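Local coordinates for cell wall surface anchor family protein (Streptococcus pneumoniae, PDB 4OQ1) that serves as an ancillary pilin of the pneumococcal pilus and probably takes part in attaching the pilus to the bacterial cell wall, at residues L32-Y37 / V119-E124; V41-S46 / R189-G194; R71-H74 / N79-S82; T87-T92 / S101-G106. The protein carries 3 engineered substitutions. All coordinates share one frame; numbering follows the deposited sequence.

Contact 1 of 4, residues L32-Y37 / V119-E124; sequences LQLENY and VSYPAE
E35 and Y121 meet through a hydrogen bond from backbone to side chain: E35 N donates to Y121 OH over 3.1 Å, and the N-H points almost straight at the oxygen (175°). The same hydroxyl has a second partner in A141 O. The carboxylate of E35 does not take part in this bond; its OE2 is held by K143 N. What touches the hydroxyl is the aliphatic part of the side chain, with E35 CG 3.5 Å from Y121 OH.

The apolar half belongs to L34. Its CD2 lies over one face of the Y121 ring, shifted toward the rim, 4.1 Å from the centroid and 21° off the normal, a CH-pi contact. The ring can reach this far because CG of Y121 is anti to the backbone N (chi1 -164°), which sends it from strand 120-129 toward the type II turn of L34 to Y37.

A backbone carbonyl can only accept, so the buried hydroxyl probably donates to A141 O while receiving the N-H of E35. With one ring face covered in part by L34 CD2, Y121 ties the turn next to strand 28-33 to strand 120-129, which is not adjacent to strand 28-33 in the sheet.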
loop_
_atom_site.group_PDB
_atom_site.type_symbol
_atom_site.label_atom_id
_atom_site.label_comp_id
_atom_site.label_asym_id
_atom_site.label_seq_id
_atom_site.Cartn_x
_atom_site.Cartn_y
_atom_site.Cartn_z
ATOM N N LEU A 32 18.530 14.226 22.796
ATOM C CA LEU A 32 18.264 14.458 21.379
ATOM C C LEU A 32 16.778 14.203 21.100
ATOM O O LEU A 32 16.232 13.162 21.378
ATOM C CB LEU A 32 19.113 13.518 20.502
ATOM C CG LEU A 32 20.622 13.790 20.590
ATOM C CD1 LEU A 32 21.463 12.745 19.945
ATOM C CD2 LEU A 32 20.938 15.142 19.969
ATOM N N GLN A 33 16.104 15.195 20.552
ATOM C CA GLN A 33 14.736 15.030 20.127
ATOM C C GLN A 33 14.785 14.944 18.594
ATOM O O GLN A 33 15.549 15.653 17.940
ATOM C CB GLN A 33 13.922 16.204 20.680
ATOM C CG GLN A 33 13.727 16.157 22.182
ATOM C CD GLN A 33 13.333 17.484 22.828
ATOM O OE1 GLN A 33 13.160 18.508 22.161
ATOM N NE2 GLN A 33 13.130 17.457 24.137
ATOM N N LEU A 34 13.998 14.046 18.008
ATOM C CA LEU A 34 14.055 13.787 16.579
ATOM C C LEU A 34 12.717 14.068 15.876
ATOM O O LEU A 34 11.634 14.003 16.519
ATOM C CB LEU A 34 14.392 12.343 16.325
ATOM C CG LEU A 34 15.607 11.769 17.028
ATOM C CD1 LEU A 34 15.761 10.354 16.563
ATOM C CD2 LEU A 34 16.898 12.568 16.780
ATOM N N GLU A 35 12.802 14.244 14.575
ATOM C CA GLU A 35 11.623 14.292 13.713
ATOM C C GLU A 35 10.990 12.868 13.688
ATOM O O GLU A 35 11.677 11.845 13.517
ATOM C CB GLU A 35 12.013 14.716 12.316
ATOM C CG GLU A 35 12.740 16.095 12.166
ATOM C CD GLU A 35 13.330 16.327 10.777
ATOM O OE1 GLU A 35 12.963 15.700 9.772
ATOM O OE2 GLU A 35 14.180 17.226 10.590
ATOM N N ASN A 36 9.665 12.813 13.863
ATOM C CA ASN A 36 8.903 11.589 13.623
ATOM C C ASN A 36 9.437 10.566 14.602
ATOM O O ASN A 36 9.544 9.389 14.262
ATOM C CB ASN A 36 9.076 11.116 12.162
ATOM C CG ASN A 36 7.932 10.170 11.674
ATOM O OD1 ASN A 36 6.868 10.208 12.199
ATOM N ND2 ASN A 36 8.212 9.320 10.693
ATOM N N TYR A 37 9.749 11.035 15.826
ATOM C CA TYR A 37 10.444 10.262 16.815
ATOM C C TYR A 37 9.773 8.903 17.070
ATOM O O TYR A 37 10.431 7.920 16.992
ATOM C CB TYR A 37 10.596 10.989 18.167
ATOM C CG TYR A 37 11.346 10.173 19.212
ATOM C CD1 TYR A 37 12.776 10.098 19.202
ATOM C CD2 TYR A 37 10.668 9.420 20.171
ATOM C CE1 TYR A 37 13.457 9.355 20.140
ATOM C CE2 TYR A 37 11.359 8.646 21.089
ATOM C CZ TYR A 37 12.729 8.617 21.100
ATOM O OH TYR A 37 13.425 7.844 22.037
ATOM N N VAL A 119 16.651 1.754 9.701
ATOM C CA VAL A 119 16.466 3.172 9.989
ATOM C C VAL A 119 17.782 3.966 9.953
ATOM O O VAL A 119 18.735 3.594 10.618
ATOM C CB VAL A 119 15.925 3.319 11.414
ATOM C CG1 VAL A 119 15.988 4.759 11.917
ATOM C CG2 VAL A 119 14.508 2.872 11.445
ATOM N N SER A 120 17.783 5.069 9.220
ATOM C CA SER A 120 18.897 6.000 9.192
ATOM C C SER A 120 18.376 7.355 9.641
ATOM O O SER A 120 17.328 7.793 9.163
ATOM C CB SER A 120 19.397 6.121 7.801
ATOM O OG SER A 120 20.109 4.941 7.496
ATOM N N TYR A 121 19.080 7.988 10.582
ATOM C CA TYR A 121 18.764 9.360 10.987
ATOM C C TYR A 121 20.055 10.149 11.012
ATOM O O TYR A 121 20.649 10.392 12.088
ATOM C CB TYR A 121 18.079 9.386 12.288
ATOM C CG TYR A 121 17.424 10.697 12.548
ATOM C CD1 TYR A 121 16.015 10.808 12.493
ATOM C CD2 TYR A 121 18.147 11.828 12.822
ATOM C CE1 TYR A 121 15.404 12.026 12.678
ATOM C CE2 TYR A 121 17.557 13.051 13.039
ATOM C CZ TYR A 121 16.179 13.156 12.966
ATOM O OH TYR A 121 15.560 14.400 13.224
ATOM N N PRO A 122 20.492 10.566 9.829
ATOM C CA PRO A 122 21.636 11.443 9.666
ATOM C C PRO A 122 21.341 12.819 10.161
ATOM O O PRO A 122 20.268 13.338 9.969
ATOM C CB PRO A 122 21.906 11.409 8.175
ATOM C CG PRO A 122 20.638 10.965 7.576
ATOM C CD PRO A 122 19.899 10.169 8.545
ATOM N N ALA A 123 22.365 13.428 10.742
ATOM C CA ALA A 123 22.268 14.698 11.383
ATOM C C ALA A 123 23.691 15.268 11.663
ATOM O O ALA A 123 24.473 14.680 12.361
ATOM C CB ALA A 123 21.492 14.553 12.669
ATOM N N GLU A 124 23.955 16.446 11.165
ATOM C CA GLU A 124 25.201 17.079 11.311
ATOM C C GLU A 124 25.128 18.275 12.175
ATOM O O GLU A 124 24.517 19.278 11.757
ATOM C CB GLU A 124 25.695 17.474 9.983
ATOM C CG GLU A 124 25.950 16.195 9.134
ATOM C CD GLU A 124 26.370 16.502 7.668
ATOM O OE1 GLU A 124 26.614 17.666 7.327
ATOM O OE2 GLU A 124 26.455 15.528 6.891
#

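Contact 2 of 4, residues V41-S46 / R189-G194; sequences VSQLPS and RYSSSG
S191 OG is gripped from two directions. It donates to Q43 OE1 over 2.9 Å, and it receives a weak bond of 3.5 Å from S193 N, two residues further along its own turn. The hydroxyl meets the amide oxygen of Q43 at a C=O...donor angle of 123°, tilted 34° from the carbonyl plane. Q43 brings that oxygen across with a chain extended beyond CG.

The second bridge uses the main chain: S193 OG donates weakly to Q43 O at 3.4 Å. One glutamine therefore offers its side-chain and its backbone oxygen to two serines of the same type I beta turn, S191 to G194, which is closed by G194 N to S191 O at 2.8 Å. With little apolar contact between the segments, hydroxyl-to-carbonyl bonding does most of the work here.

The turn follows strand 189-190, in the region of prealbumin-like fold, and Q43 lies by the C-terminal end of helix 37-42 of the N-terminal part, so this is a junction between domains. Beside it, R189 makes a salt bridge with E39 of that helix. Q43 also packs on V119 from its own side and on I185 from strand 177-185, the partner of strand 189-190, which places its side chain between the two domains.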
loop_
_atom_site.group_PDB
_atom_site.type_symbol
_atom_site.label_atom_id
_atom_site.label_comp_id
_atom_site.label_asym_id
_atom_site.label_seq_id
_atom_site.Cartn_x
_atom_site.Cartn_y
_atom_site.Cartn_z
ATOM N N VAL A 41 11.490 5.228 16.222
ATOM C CA VAL A 41 11.770 4.272 17.310
ATOM C C VAL A 41 11.077 2.942 17.014
ATOM O O VAL A 41 11.677 1.861 17.080
ATOM C CB VAL A 41 11.247 4.851 18.629
ATOM C CG1 VAL A 41 11.075 3.779 19.676
ATOM C CG2 VAL A 41 12.122 5.965 19.119
ATOM N N SER A 42 9.823 3.022 16.605
ATOM C CA SER A 42 9.066 1.800 16.312
ATOM C C SER A 42 9.814 0.957 15.322
ATOM O O SER A 42 9.715 -0.230 15.331
ATOM C CB SER A 42 7.679 2.127 15.828
ATOM O OG SER A 42 7.702 2.595 14.515
ATOM N N GLN A 43 10.622 1.552 14.478
ATOM C CA GLN A 43 11.278 0.766 13.462
ATOM C C GLN A 43 12.577 0.139 13.971
ATOM O O GLN A 43 13.201 -0.629 13.210
ATOM C CB GLN A 43 11.586 1.603 12.227
ATOM C CG GLN A 43 10.434 2.196 11.443
ATOM C CD GLN A 43 10.994 3.152 10.376
ATOM O OE1 GLN A 43 11.563 2.718 9.353
ATOM N NE2 GLN A 43 10.877 4.457 10.626
ATOM N N LEU A 44 12.979 0.431 15.220
ATOM C CA LEU A 44 14.226 -0.137 15.739
ATOM C C LEU A 44 14.092 -1.566 16.230
ATOM O O LEU A 44 13.208 -1.868 17.012
ATOM C CB LEU A 44 14.777 0.645 16.882
ATOM C CG LEU A 44 15.154 2.066 16.539
ATOM C CD1 LEU A 44 15.784 2.660 17.769
ATOM C CD2 LEU A 44 16.108 2.109 15.350
ATOM N N PRO A 45 15.019 -2.422 15.840
ATOM C CA PRO A 45 14.934 -3.777 16.436
ATOM C C PRO A 45 15.010 -3.736 17.940
ATOM O O PRO A 45 14.137 -4.303 18.610
ATOM C CB PRO A 45 16.132 -4.496 15.845
ATOM C CG PRO A 45 16.343 -3.830 14.535
ATOM C CD PRO A 45 16.009 -2.360 14.752
ATOM N N SER A 46 16.025 -3.048 18.466
ATOM C CA SER A 46 16.239 -2.916 19.904
ATOM C C SER A 46 16.363 -1.452 20.314
ATOM O O SER A 46 17.084 -0.724 19.687
ATOM C CB SER A 46 17.533 -3.655 20.290
ATOM O OG SER A 46 17.942 -3.332 21.614
ATOM N N ARG A 189 5.482 4.791 2.567
ATOM C CA ARG A 189 6.895 4.986 2.600
ATOM C C ARG A 189 7.464 3.631 2.836
ATOM O O ARG A 189 6.959 2.889 3.659
ATOM C CB ARG A 189 7.334 5.928 3.720
ATOM C CG ARG A 189 6.559 7.252 3.603
ATOM C CD ARG A 189 6.903 8.322 4.608
ATOM N NE ARG A 189 5.975 8.179 5.700
ATOM C CZ ARG A 189 6.241 7.591 6.859
ATOM N NH1 ARG A 189 7.461 7.116 7.144
ATOM N NH2 ARG A 189 5.256 7.511 7.743
ATOM N N TYR A 190 8.496 3.294 2.106
ATOM C CA TYR A 190 9.181 2.067 2.311
ATOM C C TYR A 190 9.857 2.064 3.670
ATOM O O TYR A 190 10.404 3.071 4.097
ATOM C CB TYR A 190 10.254 1.916 1.197
ATOM C CG TYR A 190 11.165 0.791 1.347
ATOM C CD1 TYR A 190 10.877 -0.452 0.784
ATOM C CD2 TYR A 190 12.350 0.920 2.020
ATOM C CE1 TYR A 190 11.665 -1.524 0.915
ATOM C CE2 TYR A 190 13.191 -0.187 2.149
ATOM C CZ TYR A 190 12.867 -1.369 1.554
ATOM O OH TYR A 190 13.658 -2.432 1.671
ATOM N N SER A 191 9.842 0.926 4.326
ATOM C CA SER A 191 10.704 0.708 5.457
ATOM C C SER A 191 10.994 -0.740 5.479
ATOM O O SER A 191 10.075 -1.551 5.446
ATOM C CB SER A 191 10.027 1.101 6.772
ATOM O OG SER A 191 10.605 0.430 7.883
ATOM N N SER A 192 12.255 -1.095 5.588
ATOM C CA SER A 192 12.623 -2.510 5.420
ATOM C C SER A 192 12.123 -3.443 6.566
ATOM O O SER A 192 12.156 -4.653 6.409
ATOM C CB SER A 192 14.123 -2.706 5.205
ATOM O OG SER A 192 14.802 -2.203 6.300
ATOM N N SER A 193 11.691 -2.851 7.656
ATOM C CA SER A 193 11.126 -3.563 8.772
ATOM C C SER A 193 9.624 -3.256 8.871
ATOM O O SER A 193 9.036 -3.448 9.907
ATOM C CB SER A 193 11.865 -3.157 10.068
ATOM O OG SER A 193 11.488 -1.876 10.496
ATOM N N GLY A 194 9.016 -2.802 7.775
ATOM C CA GLY A 194 7.619 -2.515 7.689
ATOM C C GLY A 194 6.724 -3.734 7.450
ATOM O O GLY A 194 7.137 -4.904 7.570
#

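Contact 3 of 4, residues R71-H74 / N79-S82; sequences RDLH and NKLS
L73 and K80 bring the backbones closest, their CA atoms 6.7 Å apart, where the last part of helix 66-73 faces the irregular loop of residues 79-82. K80 reaches across to the helix with its chain extended beyond CG, sliding past L73 in the opposite direction. Its methylenes graze the backbone, K80 CE lying 3.2 Å from D72 O, and K80 NZ makes a weak hydrogen bond of 3.1 Å to that same oxygen. The stronger partner of the ammonium is S75 O, so the lysine bridges two carbonyls around the C-terminal end of the helix. A positive charge here would suit the negative end of the helix dipole. The loop that folds back in this way is the connection from helix 66-73 to strand 85-93.

Beneath the lysine the contact is apolar. L73 CD2 touches K80 CB at 3.7 Å and L81 CD2 at 3.9 Å, the two leucines meeting methyl to methyl. Each has CG anti to its carbonyl carbon (chi1 -60° for L73, -53° for L81), and the CD2 branches are the ones that meet. Both leucines are buried. Further along, H74 ND1 is hydrogen-bonded to E124 on strand 120-129, and H74 O to R111.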
loop_
_atom_site.group_PDB
_atom_site.type_symbol
_atom_site.label_atom_id
_atom_site.label_comp_id
_atom_site.label_asym_id
_atom_site.label_seq_id
_atom_site.Cartn_x
_atom_site.Cartn_y
_atom_site.Cartn_z
ATOM N N ARG A 71 29.298 23.529 8.198
ATOM C CA ARG A 71 29.542 23.622 6.751
ATOM C C ARG A 71 30.876 23.114 6.252
ATOM O O ARG A 71 30.968 22.524 5.155
ATOM C CB ARG A 71 29.401 25.108 6.327
ATOM C CG ARG A 71 29.574 25.327 4.823
ATOM C CD ARG A 71 29.881 26.772 4.513
ATOM N NE ARG A 71 28.984 27.635 5.263
ATOM C CZ ARG A 71 29.168 28.939 5.410
ATOM N NH1 ARG A 71 30.225 29.532 4.840
ATOM N NH2 ARG A 71 28.284 29.648 6.122
ATOM N N ASP A 72 31.938 23.366 6.965
ATOM C CA ASP A 72 33.244 22.989 6.453
ATOM C C ASP A 72 33.512 21.488 6.601
ATOM O O ASP A 72 34.285 20.905 5.845
ATOM C CB ASP A 72 34.400 23.773 7.066
ATOM C CG ASP A 72 34.361 25.295 6.679
ATOM O OD1 ASP A 72 33.716 25.675 5.671
ATOM O OD2 ASP A 72 34.958 26.072 7.412
ATOM N N LEU A 73 32.840 20.848 7.540
ATOM C CA LEU A 73 32.935 19.405 7.574
ATOM C C LEU A 73 31.896 18.580 6.777
ATOM O O LEU A 73 32.013 17.368 6.717
ATOM C CB LEU A 73 32.879 18.997 9.026
ATOM C CG LEU A 73 33.991 19.570 9.862
ATOM C CD1 LEU A 73 33.640 19.250 11.295
ATOM C CD2 LEU A 73 35.328 19.062 9.452
ATOM N N HIS A 74 30.885 19.218 6.150
ATOM C CA HIS A 74 29.750 18.594 5.520
ATOM C C HIS A 74 30.143 17.524 4.426
ATOM O O HIS A 74 29.648 16.396 4.414
ATOM C CB HIS A 74 28.846 19.687 4.893
ATOM C CG HIS A 74 27.682 19.122 4.134
ATOM N ND1 HIS A 74 26.826 18.173 4.660
ATOM C CD2 HIS A 74 27.296 19.298 2.835
ATOM C CE1 HIS A 74 25.945 17.809 3.739
ATOM N NE2 HIS A 74 26.219 18.466 2.617
ATOM N N ASN A 79 40.533 13.461 5.734
ATOM C CA ASN A 79 41.534 14.459 5.948
ATOM C C ASN A 79 40.995 15.687 6.743
ATOM O O ASN A 79 41.755 16.423 7.347
ATOM C CB ASN A 79 42.159 14.906 4.615
ATOM C CG ASN A 79 43.396 15.731 4.827
ATOM O OD1 ASN A 79 44.182 15.398 5.695
ATOM N ND2 ASN A 79 43.570 16.795 4.066
ATOM N N LYS A 80 39.707 15.912 6.754
ATOM C CA LYS A 80 39.152 17.010 7.631
ATOM C C LYS A 80 39.024 16.623 9.085
ATOM O O LYS A 80 38.831 17.499 9.943
ATOM C CB LYS A 80 37.782 17.416 7.169
ATOM C CG LYS A 80 37.758 17.984 5.811
ATOM C CD LYS A 80 36.363 18.308 5.445
ATOM C CE LYS A 80 36.354 19.175 4.176
ATOM N NZ LYS A 80 35.036 19.072 3.509
ATOM N N LEU A 81 39.134 15.329 9.409
ATOM C CA LEU A 81 38.760 14.832 10.703
ATOM C C LEU A 81 39.942 14.265 11.418
ATOM O O LEU A 81 39.791 13.855 12.572
ATOM C CB LEU A 81 37.727 13.696 10.557
ATOM C CG LEU A 81 36.551 14.114 9.709
ATOM C CD1 LEU A 81 35.688 12.892 9.463
ATOM C CD2 LEU A 81 35.757 15.251 10.374
ATOM N N SER A 82 41.092 14.181 10.711
ATOM C CA SER A 82 42.199 13.338 11.171
ATOM C C SER A 82 42.819 13.881 12.446
ATOM O O SER A 82 43.410 13.139 13.214
ATOM C CB SER A 82 43.222 13.089 10.038
ATOM O OG SER A 82 43.597 14.319 9.426
#

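Contact 4 of 4, residues T87-T92 / S101-G106; sequences TSFEMT and SHIPNG
F89 points across the hairpin toward residues 101-104. F89 CB starts 3.8 Å from S101 O. CG leaves it anti to the carbonyl carbon (chi1 -57°), which carries the ring alongside the opposite chain. At CG and CD2 the neighbour is I103 CG1, which stands over the centre of one ring face, 4.0 Å from the centroid and 10° off the normal: a CH-pi contact. On the other flank, F89 CD1 and F89 CE1 each lie 3.8 Å from H102 O. F89 CE1 then meets P104 CD at 3.6 Å, and at the tip F89 CZ touches I103 CG2 at 3.8 Å.

I103 thus covers one face of the ring, just beyond the main-chain link of the pair. There S101 N donates to E90 O at 3.0 Å, with an N-H...O angle of 162° and the donor nearly along the C=O axis. A water molecule joins in, bound to S101 OG and, weakly, to E90 O.

H102 and I103 both face H28, a G1 beta bulge, and H102 takes the positive phi found at position 1 of such a bulge. Strands 85-93 and 98-103 form an antiparallel hairpin within a mixed sheet: strand 50-56 lies beyond the first, with V54 touching F89, and strand 28-33 beyond the second, while I103 also packs on F127 and M129 of strand 120-129.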
loop_
_atom_site.group_PDB
_atom_site.type_symbol
_atom_site.label_atom_id
_atom_site.label_comp_id
_atom_site.label_asym_id
_atom_site.label_seq_id
_atom_site.Cartn_x
_atom_site.Cartn_y
_atom_site.Cartn_z
ATOM N N THR A 87 35.312 9.134 19.057
ATOM C CA THR A 87 34.876 8.311 20.199
ATOM C C THR A 87 33.395 7.950 20.074
ATOM O O THR A 87 32.809 8.190 18.987
ATOM C CB THR A 87 35.275 8.940 21.535
ATOM O OG1 THR A 87 35.087 8.002 22.587
ATOM C CG2 THR A 87 34.528 10.218 21.845
ATOM N N SER A 88 32.813 7.363 21.127
ATOM C CA SER A 88 31.396 7.124 21.145
ATOM C C SER A 88 30.803 7.001 22.530
ATOM O O SER A 88 31.510 6.765 23.474
ATOM C CB SER A 88 31.139 5.904 20.277
ATOM O OG SER A 88 31.346 4.744 21.046
ATOM N N PHE A 89 29.498 7.240 22.668
ATOM C CA PHE A 89 28.792 7.211 23.908
ATOM C C PHE A 89 27.557 6.335 23.815
ATOM O O PHE A 89 26.920 6.232 22.734
ATOM C CB PHE A 89 28.367 8.612 24.284
ATOM C CG PHE A 89 29.510 9.548 24.368
ATOM C CD1 PHE A 89 30.500 9.404 25.345
ATOM C CD2 PHE A 89 29.616 10.589 23.471
ATOM C CE1 PHE A 89 31.574 10.269 25.403
ATOM C CE2 PHE A 89 30.689 11.483 23.547
ATOM C CZ PHE A 89 31.653 11.344 24.504
ATOM N N GLU A 90 27.202 5.712 24.934
ATOM C CA GLU A 90 25.972 4.915 25.007
ATOM C C GLU A 90 24.751 5.752 24.846
ATOM O O GLU A 90 24.620 6.808 25.486
ATOM C CB GLU A 90 25.842 4.233 26.367
ATOM C CG GLU A 90 26.957 3.243 26.625
ATOM C CD GLU A 90 26.642 2.203 27.680
ATOM O OE1 GLU A 90 25.439 1.987 28.005
ATOM O OE2 GLU A 90 27.635 1.585 28.156
ATOM N N MET A 91 23.811 5.265 24.040
ATOM C CA MET A 91 22.505 5.960 23.903
ATOM C C MET A 91 21.396 5.098 24.399
ATOM O O MET A 91 21.432 3.864 24.299
ATOM C CB MET A 91 22.132 6.323 22.466
ATOM C CG MET A 91 23.242 6.307 21.488
ATOM S SD MET A 91 22.689 6.541 19.788
ATOM C CE MET A 91 21.541 7.868 20.012
ATOM N N THR A 92 20.400 5.763 24.923
ATOM C CA THR A 92 19.134 5.105 25.186
ATOM C C THR A 92 17.957 5.866 24.488
ATOM O O THR A 92 17.857 7.124 24.575
ATOM C CB THR A 92 18.902 4.944 26.707
ATOM O OG1 THR A 92 17.689 4.216 26.929
ATOM C CG2 THR A 92 18.767 6.285 27.391
ATOM N N SER A 101 24.735 9.266 27.256
ATOM C CA SER A 101 25.232 9.222 28.660
ATOM C C SER A 101 26.720 9.356 28.842
ATOM O O SER A 101 27.480 8.844 28.006
ATOM C CB SER A 101 24.777 7.897 29.338
ATOM O OG SER A 101 23.394 8.021 29.649
ATOM N N HIS A 102 27.119 10.004 29.944
ATOM C CA HIS A 102 28.559 9.995 30.450
ATOM C C HIS A 102 29.525 10.663 29.498
ATOM O O HIS A 102 30.580 10.134 29.066
ATOM C CB HIS A 102 29.049 8.588 30.841
ATOM C CG HIS A 102 28.115 7.866 31.790
ATOM N ND1 HIS A 102 27.779 8.368 33.031
ATOM C CD2 HIS A 102 27.440 6.694 31.662
ATOM C CE1 HIS A 102 26.918 7.550 33.613
ATOM N NE2 HIS A 102 26.684 6.537 32.794
ATOM N N ILE A 103 29.129 11.851 29.134
ATOM C CA ILE A 103 29.911 12.625 28.192
ATOM C C ILE A 103 30.846 13.641 28.929
ATOM O O ILE A 103 30.365 14.585 29.584
ATOM C CB ILE A 103 28.963 13.409 27.234
ATOM C CG1 ILE A 103 27.939 12.433 26.612
ATOM C CG2 ILE A 103 29.794 14.153 26.199
ATOM C CD1 ILE A 103 26.914 13.088 25.638
ATOM N N PRO A 104 32.160 13.520 28.722
ATOM C CA PRO A 104 33.142 14.435 29.321
ATOM C C PRO A 104 32.978 15.791 28.773
ATOM O O PRO A 104 32.297 15.947 27.753
ATOM C CB PRO A 104 34.485 13.848 28.870
ATOM C CG PRO A 104 34.226 12.450 28.586
ATOM C CD PRO A 104 32.857 12.473 27.965
ATOM N N ASN A 105 33.639 16.780 29.359
ATOM C CA ASN A 105 33.650 18.116 28.794
ATOM C C ASN A 105 34.315 18.108 27.376
ATOM O O ASN A 105 35.251 17.353 27.160
ATOM C CB ASN A 105 34.506 19.000 29.657
ATOM C CG ASN A 105 33.736 19.564 30.779
ATOM O OD1 ASN A 105 32.640 19.108 31.072
ATOM N ND2 ASN A 105 34.252 20.598 31.353
ATOM N N GLY A 106 33.823 18.937 26.457
ATOM C CA GLY A 106 34.404 18.987 25.122
ATOM C C GLY A 106 33.473 19.541 24.059
ATOM O O GLY A 106 32.307 19.825 24.311
HETATM O O HOH W 1 21.980 6.505 27.523
#

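How the contacts relate
From the N terminus, 32-37 opens the loop that contact 1 closes at 119-124. Before it closes, 41-46 opens contact 2, which ends only at 189-194, so the two cross along the chain. They also touch: V119 packs on Q43 and L44. Contacts 3 and 4 sit in series inside both loops, contact 3 at the end of helix 66-73 and contact 4 in the hairpin that follows. E124 links contact 1 to contact 3, while contacts 1 and 4 share one sheet with centres about 17 Å apart. Contacts 1, 3 and 4 tie the N-terminal domain together; contact 2 joins it to the next, prealbumin-like one.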